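Local structure of Lmo2184 protein (Listeria monocytogenes serovar 1/2a, 5JOQ) at residues A[56-61]-A[67-72]; A[42-47]-A[95-100]; A[61-66]-A[263-268]; A[106-109]-A[114-117]; A[91-96]-A[134-139]. The protein probably binds heme b as the membrane-anchored substrate-binding lipoprotein of an iron-acquiring ABC transporter. All coordinates share one frame; numbering follows the deposited sequence. Where two conformers were deposited one is given.

Contact 1 (A[56-61]-A[67-72])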
# COMPACT_ATOMS: atom_id res chain seq x y z
N VAL A 56 -21.28 -13.46 16.60
CA VAL A 56 -20.24 -14.38 17.05
C VAL A 56 -18.94 -14.21 16.27
O VAL A 56 -17.89 -14.66 16.74
CB VAL A 56 -20.71 -15.86 17.00
CG1 VAL A 56 -21.94 -16.06 17.90
CG2 VAL A 56 -21.00 -16.31 15.58
N GLY A 57 -18.98 -13.54 15.13
CA GLY A 57 -17.77 -13.30 14.39
C GLY A 57 -17.72 -11.95 13.74
O GLY A 57 -18.72 -11.46 13.24
N ILE A 58 -16.53 -11.36 13.71
CA ILE A 58 -16.29 -10.09 13.07
C ILE A 58 -15.05 -10.22 12.18
O ILE A 58 -14.27 -11.13 12.35
CB ILE A 58 -16.09 -8.94 14.05
CG1 ILE A 58 -15.02 -9.28 15.09
CG2 ILE A 58 -17.40 -8.55 14.70
CD1 ILE A 58 -14.55 -8.09 15.87
N PRO A 59 -14.91 -9.26 11.20
CA PRO A 59 -13.69 -9.39 10.38
C PRO A 59 -12.45 -8.92 11.13
O PRO A 59 -12.57 -8.19 12.09
CB PRO A 59 -13.93 -8.43 9.23
CG PRO A 59 -14.61 -7.30 9.88
CD PRO A 59 -15.63 -7.99 10.73
N SER A 60 -11.27 -9.33 10.65
CA SER A 60 -10.03 -8.87 11.22
C SER A 60 -9.73 -7.63 10.41
O SER A 60 -9.62 -7.69 9.20
CB SER A 60 -8.91 -9.88 11.03
OG SER A 60 -9.25 -11.14 11.55
N SER A 61 -9.64 -6.50 11.07
CA SER A 61 -9.38 -5.27 10.36
C SER A 61 -8.69 -4.23 11.22
O SER A 61 -8.84 -4.22 12.41
CB SER A 61 -10.73 -4.71 9.87
OG SER A 61 -10.70 -3.34 9.55
N LYS A 67 -18.20 -0.51 19.28
CA LYS A 67 -17.67 -0.95 20.57
C LYS A 67 -18.36 -2.19 21.12
O LYS A 67 -17.74 -2.96 21.85
CB LYS A 67 -17.78 0.19 21.59
CG LYS A 67 -16.90 1.38 21.24
CD LYS A 67 -17.21 2.60 22.11
CE LYS A 67 -16.41 3.82 21.65
NZ LYS A 67 -14.95 3.56 21.71
N ARG A 68 -19.63 -2.40 20.79
CA ARG A 68 -20.30 -3.56 21.36
C ARG A 68 -19.63 -4.88 20.95
O ARG A 68 -19.83 -5.88 21.63
CB ARG A 68 -21.78 -3.58 20.99
CG ARG A 68 -22.04 -3.76 19.52
CD ARG A 68 -23.57 -3.96 19.25
NE ARG A 68 -24.09 -5.18 19.88
CZ ARG A 68 -25.38 -5.41 20.13
NH1 ARG A 68 -26.29 -4.49 19.81
NH2 ARG A 68 -25.76 -6.55 20.70
N TYR A 69 -18.86 -4.90 19.87
CA TYR A 69 -18.24 -6.14 19.41
C TYR A 69 -16.77 -6.24 19.82
O TYR A 69 -16.01 -7.03 19.23
CB TYR A 69 -18.40 -6.26 17.89
CG TYR A 69 -19.84 -6.11 17.41
CD1 TYR A 69 -20.85 -6.92 17.91
CD2 TYR A 69 -20.16 -5.17 16.42
CE1 TYR A 69 -22.16 -6.79 17.48
CE2 TYR A 69 -21.48 -5.03 15.97
CZ TYR A 69 -22.47 -5.86 16.49
OH TYR A 69 -23.74 -5.72 16.02
N ALA A 70 -16.36 -5.45 20.81
CA ALA A 70 -14.96 -5.41 21.22
C ALA A 70 -14.38 -6.79 21.49
O ALA A 70 -13.19 -7.03 21.24
CB ALA A 70 -14.82 -4.55 22.48
N ASP A 71 -15.18 -7.71 22.02
CA ASP A 71 -14.68 -9.00 22.45
C ASP A 71 -15.11 -10.13 21.52
O ASP A 71 -14.95 -11.31 21.88
CB ASP A 71 -15.13 -9.27 23.89
CG ASP A 71 -14.50 -8.29 24.88
OD1 ASP A 71 -13.29 -8.02 24.77
OD2 ASP A 71 -15.22 -7.77 25.76
N VAL A 72 -15.62 -9.81 20.34
CA VAL A 72 -16.11 -10.83 19.41
C VAL A 72 -14.93 -11.42 18.65
O VAL A 72 -13.99 -10.71 18.29
CB VAL A 72 -17.14 -10.21 18.46
CG1 VAL A 72 -17.53 -11.19 17.38
CG2 VAL A 72 -18.35 -9.76 19.27
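Ile58 and Val72 form the heart of this contact, their branches meeting at a slant. CG2 of Ile58 packs against CG1 of Val72 at 3.8 Å, while CD1 of Ile58 reaches on to the backbone and touches Val72 O at 3.6 Å. The same methyl lies 3.8 Å from Tyr69 O, so the isoleucine touches the carbonyl oxygens at both ends of the turn as well as the valine side chain. Val72 answers from its own side: CG1 sits over the peptide that links Val56 to Gly57, 3.5 Å from Val56 C. Its chi1 of 173° swings that methyl opposite the backbone N and onto this flat surface. Tyr69 joins through its CB, 4.1 Å from Ile58 CG2, before its ring leads off elsewhere.

In the second shell, a type I turn from Tyr69 to Val72, closed by Val72 N bonding to Tyr69 O at 3.0 Å, sets the spacing of these two side chains. The CG of Arg68 lies over one face of the Tyr69 ring, and the phenol OH hydrogen-bonds to Leu53 O, which holds the ring's direction. Arg68 itself forms a salt bridge with Asp52.

Beta-branched residues suit the extended backbone here. Ile58 sits on the short, weakly bonded strand 57-58, joined through its backbone to Lys73 and Thr75 of the parallel strand 73-77, while Val56 and Gly57 bond to Ile37 and Ala39, and helix 42-50 receives Tyr69 on Thr45 and Met48.

Contact 2 (A[42-47]-A[95-100])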
# COMPACT_ATOMS: atom_id res chain seq x y z
N VAL A 42 -16.39 -4.73 7.49
CA VAL A 42 -16.63 -3.60 8.38
C VAL A 42 -18.02 -3.01 8.13
O VAL A 42 -18.79 -2.76 9.07
CB VAL A 42 -15.54 -2.52 8.19
CG1 VAL A 42 -15.93 -1.26 8.97
CG2 VAL A 42 -14.17 -3.04 8.66
N ALA A 43 -18.36 -2.78 6.85
CA ALA A 43 -19.68 -2.21 6.52
C ALA A 43 -20.83 -3.04 7.09
O ALA A 43 -21.81 -2.49 7.61
CB ALA A 43 -19.83 -2.08 5.01
N ILE A 44 -20.76 -4.37 6.96
CA ILE A 44 -21.86 -5.20 7.48
C ILE A 44 -21.89 -5.12 9.00
O ILE A 44 -22.98 -5.07 9.61
CB ILE A 44 -21.73 -6.66 6.99
CG1 ILE A 44 -22.00 -6.72 5.47
CG2 ILE A 44 -22.69 -7.61 7.76
CD1 ILE A 44 -21.44 -8.01 4.84
N THR A 45 -20.71 -5.11 9.64
CA THR A 45 -20.66 -5.04 11.10
C THR A 45 -21.34 -3.78 11.61
O THR A 45 -22.03 -3.81 12.64
CB THR A 45 -19.19 -5.08 11.58
OG1 THR A 45 -18.55 -6.29 11.14
CG2 THR A 45 -19.15 -5.07 13.09
N GLU A 46 -21.13 -2.66 10.92
CA GLU A 46 -21.80 -1.41 11.29
C GLU A 46 -23.32 -1.51 11.14
O GLU A 46 -24.08 -0.97 11.96
CB GLU A 46 -21.25 -0.26 10.44
CG GLU A 46 -19.74 -0.01 10.72
CD GLU A 46 -19.12 0.99 9.73
OE1 GLU A 46 -19.67 1.20 8.62
OE2 GLU A 46 -18.07 1.57 10.10
N ILE A 47 -23.78 -2.18 10.09
CA ILE A 47 -25.23 -2.38 9.94
C ILE A 47 -25.77 -3.24 11.07
O ILE A 47 -26.83 -2.95 11.63
CB ILE A 47 -25.53 -2.98 8.55
CG1 ILE A 47 -25.40 -1.87 7.48
CG2 ILE A 47 -26.96 -3.59 8.53
CD1 ILE A 47 -25.30 -2.41 6.04
N LEU A 95 -22.31 -13.52 6.69
CA LEU A 95 -22.71 -12.42 5.81
C LEU A 95 -21.49 -11.87 5.05
O LEU A 95 -20.49 -11.47 5.67
CB LEU A 95 -23.37 -11.29 6.60
CG LEU A 95 -24.63 -11.64 7.41
CD1 LEU A 95 -25.06 -10.39 8.15
CD2 LEU A 95 -25.78 -12.12 6.50
N SER A 96 -21.60 -11.82 3.73
CA SER A 96 -20.54 -11.27 2.88
C SER A 96 -21.26 -10.39 1.85
O SER A 96 -22.44 -10.05 2.03
CB SER A 96 -19.70 -12.39 2.26
OG SER A 96 -18.67 -11.88 1.41
N THR A 97 -20.57 -10.05 0.75
CA THR A 97 -21.17 -9.18 -0.26
C THR A 97 -21.20 -9.87 -1.62
O THR A 97 -20.39 -10.77 -1.94
CB THR A 97 -20.41 -7.85 -0.41
OG1 THR A 97 -19.07 -8.11 -0.89
CG2 THR A 97 -20.35 -7.05 0.93
N LYS A 98 -22.12 -9.38 -2.46
CA LYS A 98 -22.24 -9.86 -3.84
C LYS A 98 -20.93 -9.74 -4.59
O LYS A 98 -20.57 -10.62 -5.38
CB LYS A 98 -23.31 -9.05 -4.57
CG LYS A 98 -24.15 -9.81 -5.57
CD LYS A 98 -25.21 -10.66 -4.83
CE LYS A 98 -25.69 -11.84 -5.68
NZ LYS A 98 -26.14 -13.01 -4.85
N THR A 99 -20.22 -8.62 -4.38
CA THR A 99 -18.99 -8.40 -5.15
C THR A 99 -17.93 -9.44 -4.82
O THR A 99 -17.08 -9.75 -5.67
CB THR A 99 -18.50 -6.96 -4.92
OG1 THR A 99 -19.46 -6.04 -5.50
CG2 THR A 99 -17.08 -6.74 -5.55
N LEU A 100 -17.98 -10.03 -3.62
CA LEU A 100 -17.08 -11.11 -3.23
C LEU A 100 -17.65 -12.51 -3.47
O LEU A 100 -16.96 -13.49 -3.17
CB LEU A 100 -16.70 -10.97 -1.75
CG LEU A 100 -15.41 -10.15 -1.53
CD1 LEU A 100 -14.15 -10.94 -2.06
CD2 LEU A 100 -15.52 -8.79 -2.20
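Ile44 carries the helix side of this contact, and all that it meets on strand 95-97 is met by van der Waals packing. Side chain to side chain, its CG2 branch rests on Leu95, 3.7 Å from CD1 and 3.9 Å from CB, the two chains meeting at a slant. With chi1 at -69°, CG2 lies opposite the backbone N and is turned to Leu95, leaving the longer CG1-CD1 arm to reach obliquely across to the strand's backbone.

That arm makes the second kind of contact, methyl against main chain. CD1 lies 3.6 Å from Ser96 O and 3.7 Å from Leu95 O, and it just reaches CG2 of Thr97 at 4.2 Å. Leu95 O also accepts from Thr40 OG1. Sheet pairing separately joins the Ser96 backbone to Asp116 and Leu118.

Helix 42-47 runs across the strand at 130°, with the short axes approaching to 8.9 Å. Isoleucine, with two arms of unequal length, bridges this gap and serves both a leucine and two backbone carbonyls. Ile44 also touches Ala39 and Leu118, so the helix packs on the parallel sheet 37-39, 93-97, 115-118, as in the alpha/beta lobes of this binding-protein family.

Since the contact is wholly apolar on the helix side and buried, its cohesion should come from close fit and the exclusion of water, whereas the hydrogen bonds of the sheet probably supply the directional order.

Contact 3 (A[61-66]-A[263-268])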
# COMPACT_ATOMS: atom_id res chain seq x y z
N SER A 61 -9.64 -6.50 11.07
CA SER A 61 -9.38 -5.27 10.36
C SER A 61 -8.69 -4.23 11.22
O SER A 61 -8.84 -4.22 12.41
CB SER A 61 -10.73 -4.71 9.87
OG SER A 61 -10.70 -3.34 9.55
N SER A 62 -7.95 -3.34 10.59
CA SER A 62 -7.36 -2.24 11.35
C SER A 62 -8.34 -1.11 11.58
O SER A 62 -8.04 -0.20 12.35
CB SER A 62 -6.12 -1.70 10.63
OG SER A 62 -6.51 -1.24 9.34
N LYS A 63 -9.51 -1.13 10.93
CA LYS A 63 -10.49 -0.07 11.09
C LYS A 63 -11.25 -0.26 12.40
O LYS A 63 -11.45 -1.37 12.87
CB LYS A 63 -11.47 -0.06 9.92
CG LYS A 63 -10.81 0.19 8.56
CD LYS A 63 -11.83 0.33 7.46
CE LYS A 63 -11.14 0.49 6.09
NZ LYS A 63 -10.46 1.81 5.90
N LYS A 64 -11.64 0.87 12.99
CA LYS A 64 -12.44 0.86 14.21
C LYS A 64 -13.81 0.22 13.95
O LYS A 64 -14.47 0.50 12.93
CB LYS A 64 -12.59 2.30 14.73
CG LYS A 64 -13.67 2.52 15.77
CD LYS A 64 -13.36 1.80 17.08
CE LYS A 64 -14.56 1.86 18.03
NZ LYS A 64 -14.35 1.02 19.25
N LEU A 65 -14.22 -0.68 14.84
CA LEU A 65 -15.51 -1.34 14.76
C LEU A 65 -16.41 -0.87 15.90
O LEU A 65 -15.92 -0.35 16.91
CB LEU A 65 -15.35 -2.86 14.82
CG LEU A 65 -14.62 -3.50 13.64
CD1 LEU A 65 -14.56 -4.98 13.82
CD2 LEU A 65 -15.35 -3.18 12.35
N PRO A 66 -17.72 -1.02 15.78
CA PRO A 66 -18.59 -0.64 16.90
C PRO A 66 -18.14 -1.29 18.20
O PRO A 66 -17.74 -2.47 18.22
CB PRO A 66 -19.98 -1.12 16.46
CG PRO A 66 -19.91 -1.11 14.92
CD PRO A 66 -18.47 -1.55 14.63
N LEU A 263 -10.66 10.54 -4.72
CA LEU A 263 -11.71 10.30 -3.74
C LEU A 263 -11.08 9.74 -2.47
O LEU A 263 -10.34 8.76 -2.53
CB LEU A 263 -12.74 9.32 -4.30
CG LEU A 263 -13.52 9.81 -5.53
CD1 LEU A 263 -14.46 8.69 -5.99
CD2 LEU A 263 -14.35 11.09 -5.21
N ASP A 264 -11.38 10.37 -1.34
CA ASP A 264 -10.78 9.90 -0.08
C ASP A 264 -11.09 8.41 0.10
O ASP A 264 -12.23 8.04 0.28
CB ASP A 264 -11.33 10.68 1.11
CG ASP A 264 -10.70 10.24 2.42
OD1 ASP A 264 -9.89 9.27 2.44
OD2 ASP A 264 -11.04 10.87 3.45
N GLU A 265 -10.07 7.59 0.02
CA GLU A 265 -10.23 6.15 0.06
C GLU A 265 -10.92 5.72 1.35
O GLU A 265 -11.63 4.73 1.39
CB GLU A 265 -8.86 5.49 -0.12
CG GLU A 265 -8.81 4.01 0.12
CD GLU A 265 -8.59 3.69 1.57
OE1 GLU A 265 -7.95 4.50 2.26
OE2 GLU A 265 -9.05 2.64 1.99
N ASN A 266 -10.64 6.41 2.43
CA ASN A 266 -11.21 6.08 3.73
C ASN A 266 -12.72 6.24 3.75
O ASN A 266 -13.41 5.58 4.54
CB ASN A 266 -10.55 6.94 4.80
CG ASN A 266 -9.66 6.15 5.71
OD1 ASN A 266 -10.11 5.61 6.72
ND2 ASN A 266 -8.38 6.06 5.37
N LEU A 267 -13.26 7.12 2.91
CA LEU A 267 -14.68 7.42 2.88
C LEU A 267 -15.41 6.82 1.68
O LEU A 267 -16.57 6.44 1.81
CB LEU A 267 -14.89 8.94 2.88
CG LEU A 267 -16.29 9.53 2.74
CD1 LEU A 267 -17.17 9.14 3.93
CD2 LEU A 267 -16.18 11.05 2.69
N PHE A 268 -14.76 6.71 0.52
CA PHE A 268 -15.34 6.17 -0.71
C PHE A 268 -14.81 4.75 -0.95
O PHE A 268 -13.78 4.55 -1.62
CB PHE A 268 -14.96 7.07 -1.90
CG PHE A 268 -15.59 8.45 -1.85
CD1 PHE A 268 -16.84 8.67 -2.42
CD2 PHE A 268 -14.92 9.50 -1.26
CE1 PHE A 268 -17.43 9.93 -2.38
CE2 PHE A 268 -15.50 10.79 -1.21
CZ PHE A 268 -16.77 10.99 -1.76
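Lys63 and Asn266 stand opposite each other on two irregular loops whose backbones stay well apart, the nearest CA atoms, those of this pair, being 9.6 Å from each other. The gap is spanned by the lysine, whose chain is extended as far as CE and then bends at its last torsion, chi4 -71°, to carry the ammonium group near two polar ends. NZ comes to 4.2 Å from Glu265 OE2, a distance at which opposite charges attract but make no salt bridge. Asn266 OD1 lies 3.9 Å from NZ as the two side chains slide past each other in opposite directions; this approach is doubtful, because the asparagine occupies two conformers.

The loops belong to different halves of the chain, one following strand 57-58 and the other following strand 260-262. In this family two lobes are joined by a long helix, with the ligand site in the cleft between them, so the contact probably bridges the lobes at their solvent-facing margin, where long polar residues suit the exposure to solvent.

Each loop is shaped by a local bond from backbone to side chain. Ser61 OG accepts from Lys63 N at 2.9 Å, an ST turn that fixes the root of the lysine. Across from it, Asp264 OD1 accepts from Asn266 N at 3.0 Å, an Asx turn in which the donor stands 54° out of the carboxylate plane. Asp264 O then receives both Leu267 N and Phe268 N. Glu265 also has a like-charged neighbour, Glu234 of the second subunit, and Lys63 may help to offset that repulsion.

Contact 4 (A[106-109]-A[114-117])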
# COMPACT_ATOMS: atom_id res chain seq x y z
N SER A 106 -17.65 -20.83 -3.08
CA SER A 106 -17.27 -22.25 -3.04
C SER A 106 -16.69 -22.64 -1.68
O SER A 106 -17.00 -23.72 -1.15
CB SER A 106 -16.24 -22.56 -4.12
OG SER A 106 -16.74 -22.25 -5.40
N GLY A 107 -15.81 -21.79 -1.13
CA GLY A 107 -15.23 -22.11 0.17
C GLY A 107 -16.27 -22.29 1.26
O GLY A 107 -16.23 -23.26 2.02
N PHE A 108 -17.20 -21.34 1.37
CA PHE A 108 -18.30 -21.48 2.32
C PHE A 108 -19.08 -22.78 2.11
O PHE A 108 -19.34 -23.53 3.06
CB PHE A 108 -19.23 -20.26 2.24
CG PHE A 108 -18.62 -18.97 2.72
CD1 PHE A 108 -17.78 -18.95 3.84
CD2 PHE A 108 -18.89 -17.76 2.09
CE1 PHE A 108 -17.21 -17.76 4.30
CE2 PHE A 108 -18.33 -16.55 2.55
CZ PHE A 108 -17.47 -16.56 3.64
N GLU A 109 -19.50 -23.04 0.87
CA GLU A 109 -20.24 -24.28 0.58
C GLU A 109 -19.43 -25.50 0.98
O GLU A 109 -19.96 -26.43 1.60
CB GLU A 109 -20.59 -24.35 -0.90
CG GLU A 109 -21.71 -23.41 -1.31
CD GLU A 109 -21.92 -23.37 -2.83
OE1 GLU A 109 -21.00 -23.74 -3.59
OE2 GLU A 109 -23.02 -22.95 -3.25
N GLU A 114 -23.67 -21.80 5.92
CA GLU A 114 -24.74 -21.02 5.29
C GLU A 114 -24.30 -19.57 5.14
O GLU A 114 -23.84 -18.95 6.10
CB GLU A 114 -26.00 -21.11 6.14
CG GLU A 114 -27.19 -20.35 5.59
CD GLU A 114 -27.94 -21.12 4.52
OE1 GLU A 114 -27.62 -22.32 4.30
OE2 GLU A 114 -28.85 -20.52 3.89
N ALA A 115 -24.46 -19.00 3.94
CA ALA A 115 -23.91 -17.67 3.69
C ALA A 115 -24.85 -16.87 2.82
O ALA A 115 -25.53 -17.41 1.94
CB ALA A 115 -22.52 -17.73 3.05
N ASP A 116 -24.89 -15.56 3.07
CA ASP A 116 -25.71 -14.61 2.35
C ASP A 116 -24.79 -13.54 1.77
O ASP A 116 -24.03 -12.91 2.52
CB ASP A 116 -26.74 -13.99 3.30
CG ASP A 116 -27.87 -13.26 2.58
OD1 ASP A 116 -27.83 -13.12 1.34
OD2 ASP A 116 -28.80 -12.82 3.29
N PHE A 117 -24.84 -13.33 0.46
CA PHE A 117 -24.00 -12.35 -0.21
C PHE A 117 -24.87 -11.13 -0.52
O PHE A 117 -25.71 -11.18 -1.43
CB PHE A 117 -23.35 -12.93 -1.46
CG PHE A 117 -22.37 -14.04 -1.16
CD1 PHE A 117 -21.07 -13.75 -0.79
CD2 PHE A 117 -22.79 -15.37 -1.18
CE1 PHE A 117 -20.17 -14.75 -0.48
CE2 PHE A 117 -21.89 -16.40 -0.87
CZ PHE A 117 -20.58 -16.07 -0.53
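Phe108 of helix 106-109 drives its ring toward strand 115-117 and meets Phe117 and Ala115 there. The tight part is the junction of the two rings. CZ of Phe117 lies 3.5 Å from CD2 of Phe108, near the plane of the Phe108 ring and at its edge, and CE1 of Phe117 follows at 4.0 Å from CE2 of Phe108. The rings touch rim to rim, with centroids 5.9 Å apart and planes turned by 37°, so neither covers the face of the other and the pair is not a stack. Ala115, two residues earlier on the strand, adds its methyl: CB is 3.8 Å from Phe108 CD2 and 4.1 Å from Phe108 CG. So small a side chain suits a place where the large ring comes close. The chi1 of Phe108, -68°, sets CG opposite its own carbonyl carbon and sends the ring off the helix toward the sheet.

The other side is looser. Glu109 and Glu114 are exposed and charged, as suits positions facing water. Ser106 turns away from the strand and packs on Asn290 of the second subunit.

Helix 101-110 is the connection of a beta-alpha-beta unit between the parallel strands 93-97 and 115-118. Phe108 also touches Val94, and Phe117 touches Ser96, Glu101 and Lys105, so the aromatic pair lies at the helix-sheet interface of that unit. With only carbon atoms meeting, the attraction is dispersive and hydrophobic, and it probably rests on close fit more than on a set ring angle.

Contact 5 (A[91-96]-A[134-139])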
# COMPACT_ATOMS: atom_id res chain seq x y z
N PRO A 91 -21.75 -20.98 13.16
CA PRO A 91 -22.73 -19.92 12.92
C PRO A 91 -23.97 -20.45 12.21
O PRO A 91 -23.93 -21.47 11.51
CB PRO A 91 -21.97 -18.93 12.03
CG PRO A 91 -20.96 -19.79 11.31
CD PRO A 91 -20.57 -20.88 12.28
N ASP A 92 -25.08 -19.74 12.41
CA ASP A 92 -26.30 -19.96 11.62
C ASP A 92 -26.24 -19.22 10.28
O ASP A 92 -26.86 -19.66 9.30
CB ASP A 92 -27.52 -19.49 12.42
CG ASP A 92 -27.66 -20.22 13.74
OD1 ASP A 92 -27.73 -21.45 13.71
OD2 ASP A 92 -27.64 -19.56 14.81
N MET A 93 -25.50 -18.12 10.21
CA MET A 93 -25.41 -17.35 8.98
C MET A 93 -24.07 -16.62 8.93
O MET A 93 -23.61 -16.07 9.93
CB MET A 93 -26.56 -16.33 8.90
CG MET A 93 -26.55 -15.46 7.62
SD MET A 93 -26.77 -16.48 6.13
CE MET A 93 -28.31 -17.35 6.49
N VAL A 94 -23.44 -16.63 7.75
CA VAL A 94 -22.23 -15.84 7.48
C VAL A 94 -22.62 -14.79 6.44
O VAL A 94 -23.23 -15.14 5.42
CB VAL A 94 -21.09 -16.73 6.97
CG1 VAL A 94 -19.83 -15.89 6.66
CG2 VAL A 94 -20.76 -17.88 7.98
N LEU A 95 -22.31 -13.52 6.69
CA LEU A 95 -22.71 -12.42 5.81
C LEU A 95 -21.49 -11.87 5.05
O LEU A 95 -20.49 -11.47 5.67
CB LEU A 95 -23.37 -11.29 6.60
CG LEU A 95 -24.63 -11.64 7.41
CD1 LEU A 95 -25.06 -10.39 8.15
CD2 LEU A 95 -25.78 -12.12 6.50
N SER A 96 -21.60 -11.82 3.73
CA SER A 96 -20.54 -11.27 2.88
C SER A 96 -21.26 -10.39 1.85
O SER A 96 -22.44 -10.05 2.03
CB SER A 96 -19.70 -12.39 2.26
OG SER A 96 -18.67 -11.88 1.41
N GLY A 134 -33.51 -7.05 8.50
CA GLY A 134 -34.54 -6.82 9.52
C GLY A 134 -35.55 -7.95 9.57
O GLY A 134 -35.90 -8.46 10.65
N ALA A 135 -36.07 -8.35 8.40
CA ALA A 135 -37.03 -9.45 8.36
C ALA A 135 -36.38 -10.76 8.79
O ALA A 135 -37.00 -11.57 9.50
CB ALA A 135 -37.59 -9.61 6.95
N LYS A 136 -35.15 -11.02 8.34
CA LYS A 136 -34.53 -12.31 8.62
C LYS A 136 -34.24 -12.47 10.11
O LYS A 136 -34.40 -13.57 10.66
CB LYS A 136 -33.26 -12.47 7.79
CG LYS A 136 -32.68 -13.87 7.82
CD LYS A 136 -31.63 -14.04 6.72
CE LYS A 136 -31.02 -15.46 6.72
NZ LYS A 136 -32.04 -16.58 6.76
N PHE A 137 -33.87 -11.39 10.79
CA PHE A 137 -33.38 -11.51 12.16
C PHE A 137 -34.25 -10.77 13.18
O PHE A 137 -33.77 -10.44 14.27
CB PHE A 137 -31.93 -11.01 12.23
CG PHE A 137 -30.98 -11.85 11.42
CD1 PHE A 137 -30.76 -13.20 11.75
CD2 PHE A 137 -30.28 -11.30 10.34
CE1 PHE A 137 -29.85 -13.99 11.01
CE2 PHE A 137 -29.38 -12.08 9.61
CZ PHE A 137 -29.19 -13.44 9.95
N ASP A 138 -35.53 -10.53 12.86
CA ASP A 138 -36.49 -9.93 13.79
C ASP A 138 -36.02 -8.55 14.25
O ASP A 138 -35.99 -8.25 15.45
CB ASP A 138 -36.73 -10.84 15.00
CG ASP A 138 -37.96 -10.41 15.82
OD1 ASP A 138 -38.67 -9.46 15.41
OD2 ASP A 138 -38.22 -11.04 16.86
N ARG A 139 -35.63 -7.72 13.30
CA ARG A 139 -35.23 -6.34 13.58
C ARG A 139 -35.90 -5.39 12.60
O ARG A 139 -35.28 -4.46 12.08
CB ARG A 139 -33.70 -6.17 13.54
CG ARG A 139 -32.95 -6.92 14.67
CD ARG A 139 -33.32 -6.41 16.05
NE ARG A 139 -32.44 -6.94 17.09
CZ ARG A 139 -32.64 -8.09 17.76
NH1 ARG A 139 -33.70 -8.85 17.45
NH2 ARG A 139 -31.77 -8.49 18.70
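Met93 reaches from its strand to Phe137 and Lys136 at the end of helix 123-136. Its CB lies 4.0 Å from Phe137 CZ, at the edge of the ring and near its plane, and CG keeps to the same carbon at 4.1 Å. The side chain crosses the aromatic one at about a right angle. Beyond CG the methionine folds, chi2 63° and chi3 55°, so that its tip turns aside from the ring and the terminal CE comes to Lys136. The CE to CE approach of these two residues, 3.3 Å, is shorter than carbons normally allow and is best taken as doubtful in detail; NZ of the lysine stands 3.8 Å from the same methyl. A flexible thioether chain suits this place, for its CB and CG can follow the ring edge before the chain bends away.

Lys136 works in two directions. Its CG lies 4.0 Å above the centre of one face of the Phe137 ring; its chain is extended as far as CE, then bends, and the residue is exposed. Phe137 is in turn packed by Pro35 and Ile37, while Met93 also touches Glu114 and Asp116.

The helix end is fixed by its backbone: Arg139 N bonds to Gly134 O at 2.8 Å, with Asp138 between them in a left-handed conformation. Arg139 NH1 donates to Asp138 O, and NH2 to Asp52 O. Such an arrangement, the end of a helix packed on the central strand by the phenylalanine that follows it and by Lys136, is typical of an alpha/beta lobe of the Rossmann-like kind found in this transporter family.

From the N terminus, helix 42-50 opens contact 2, which closes on strand 93-97 and so encloses contact 1, the short loop from strand 57-58 to the start of strand 73-77. Contact 3 leaves from within that loop at 61-66, shares Ser61 with contact 1, and closes nearly two hundred residues later at 263-268, crossing contacts 1 and 2 and enclosing contacts 4 and 5. Contact 5 runs from strand 93-97, where contact 2 ends, to 134-139, with contact 4 nested inside. Contacts 2, 4 and 5 tie helices to one parallel sheet, contact 1 ties strand 57-58 to the loop entering strand 73-77 of the adjoining mixed sheet, and contact 3 links distant halves of the chain.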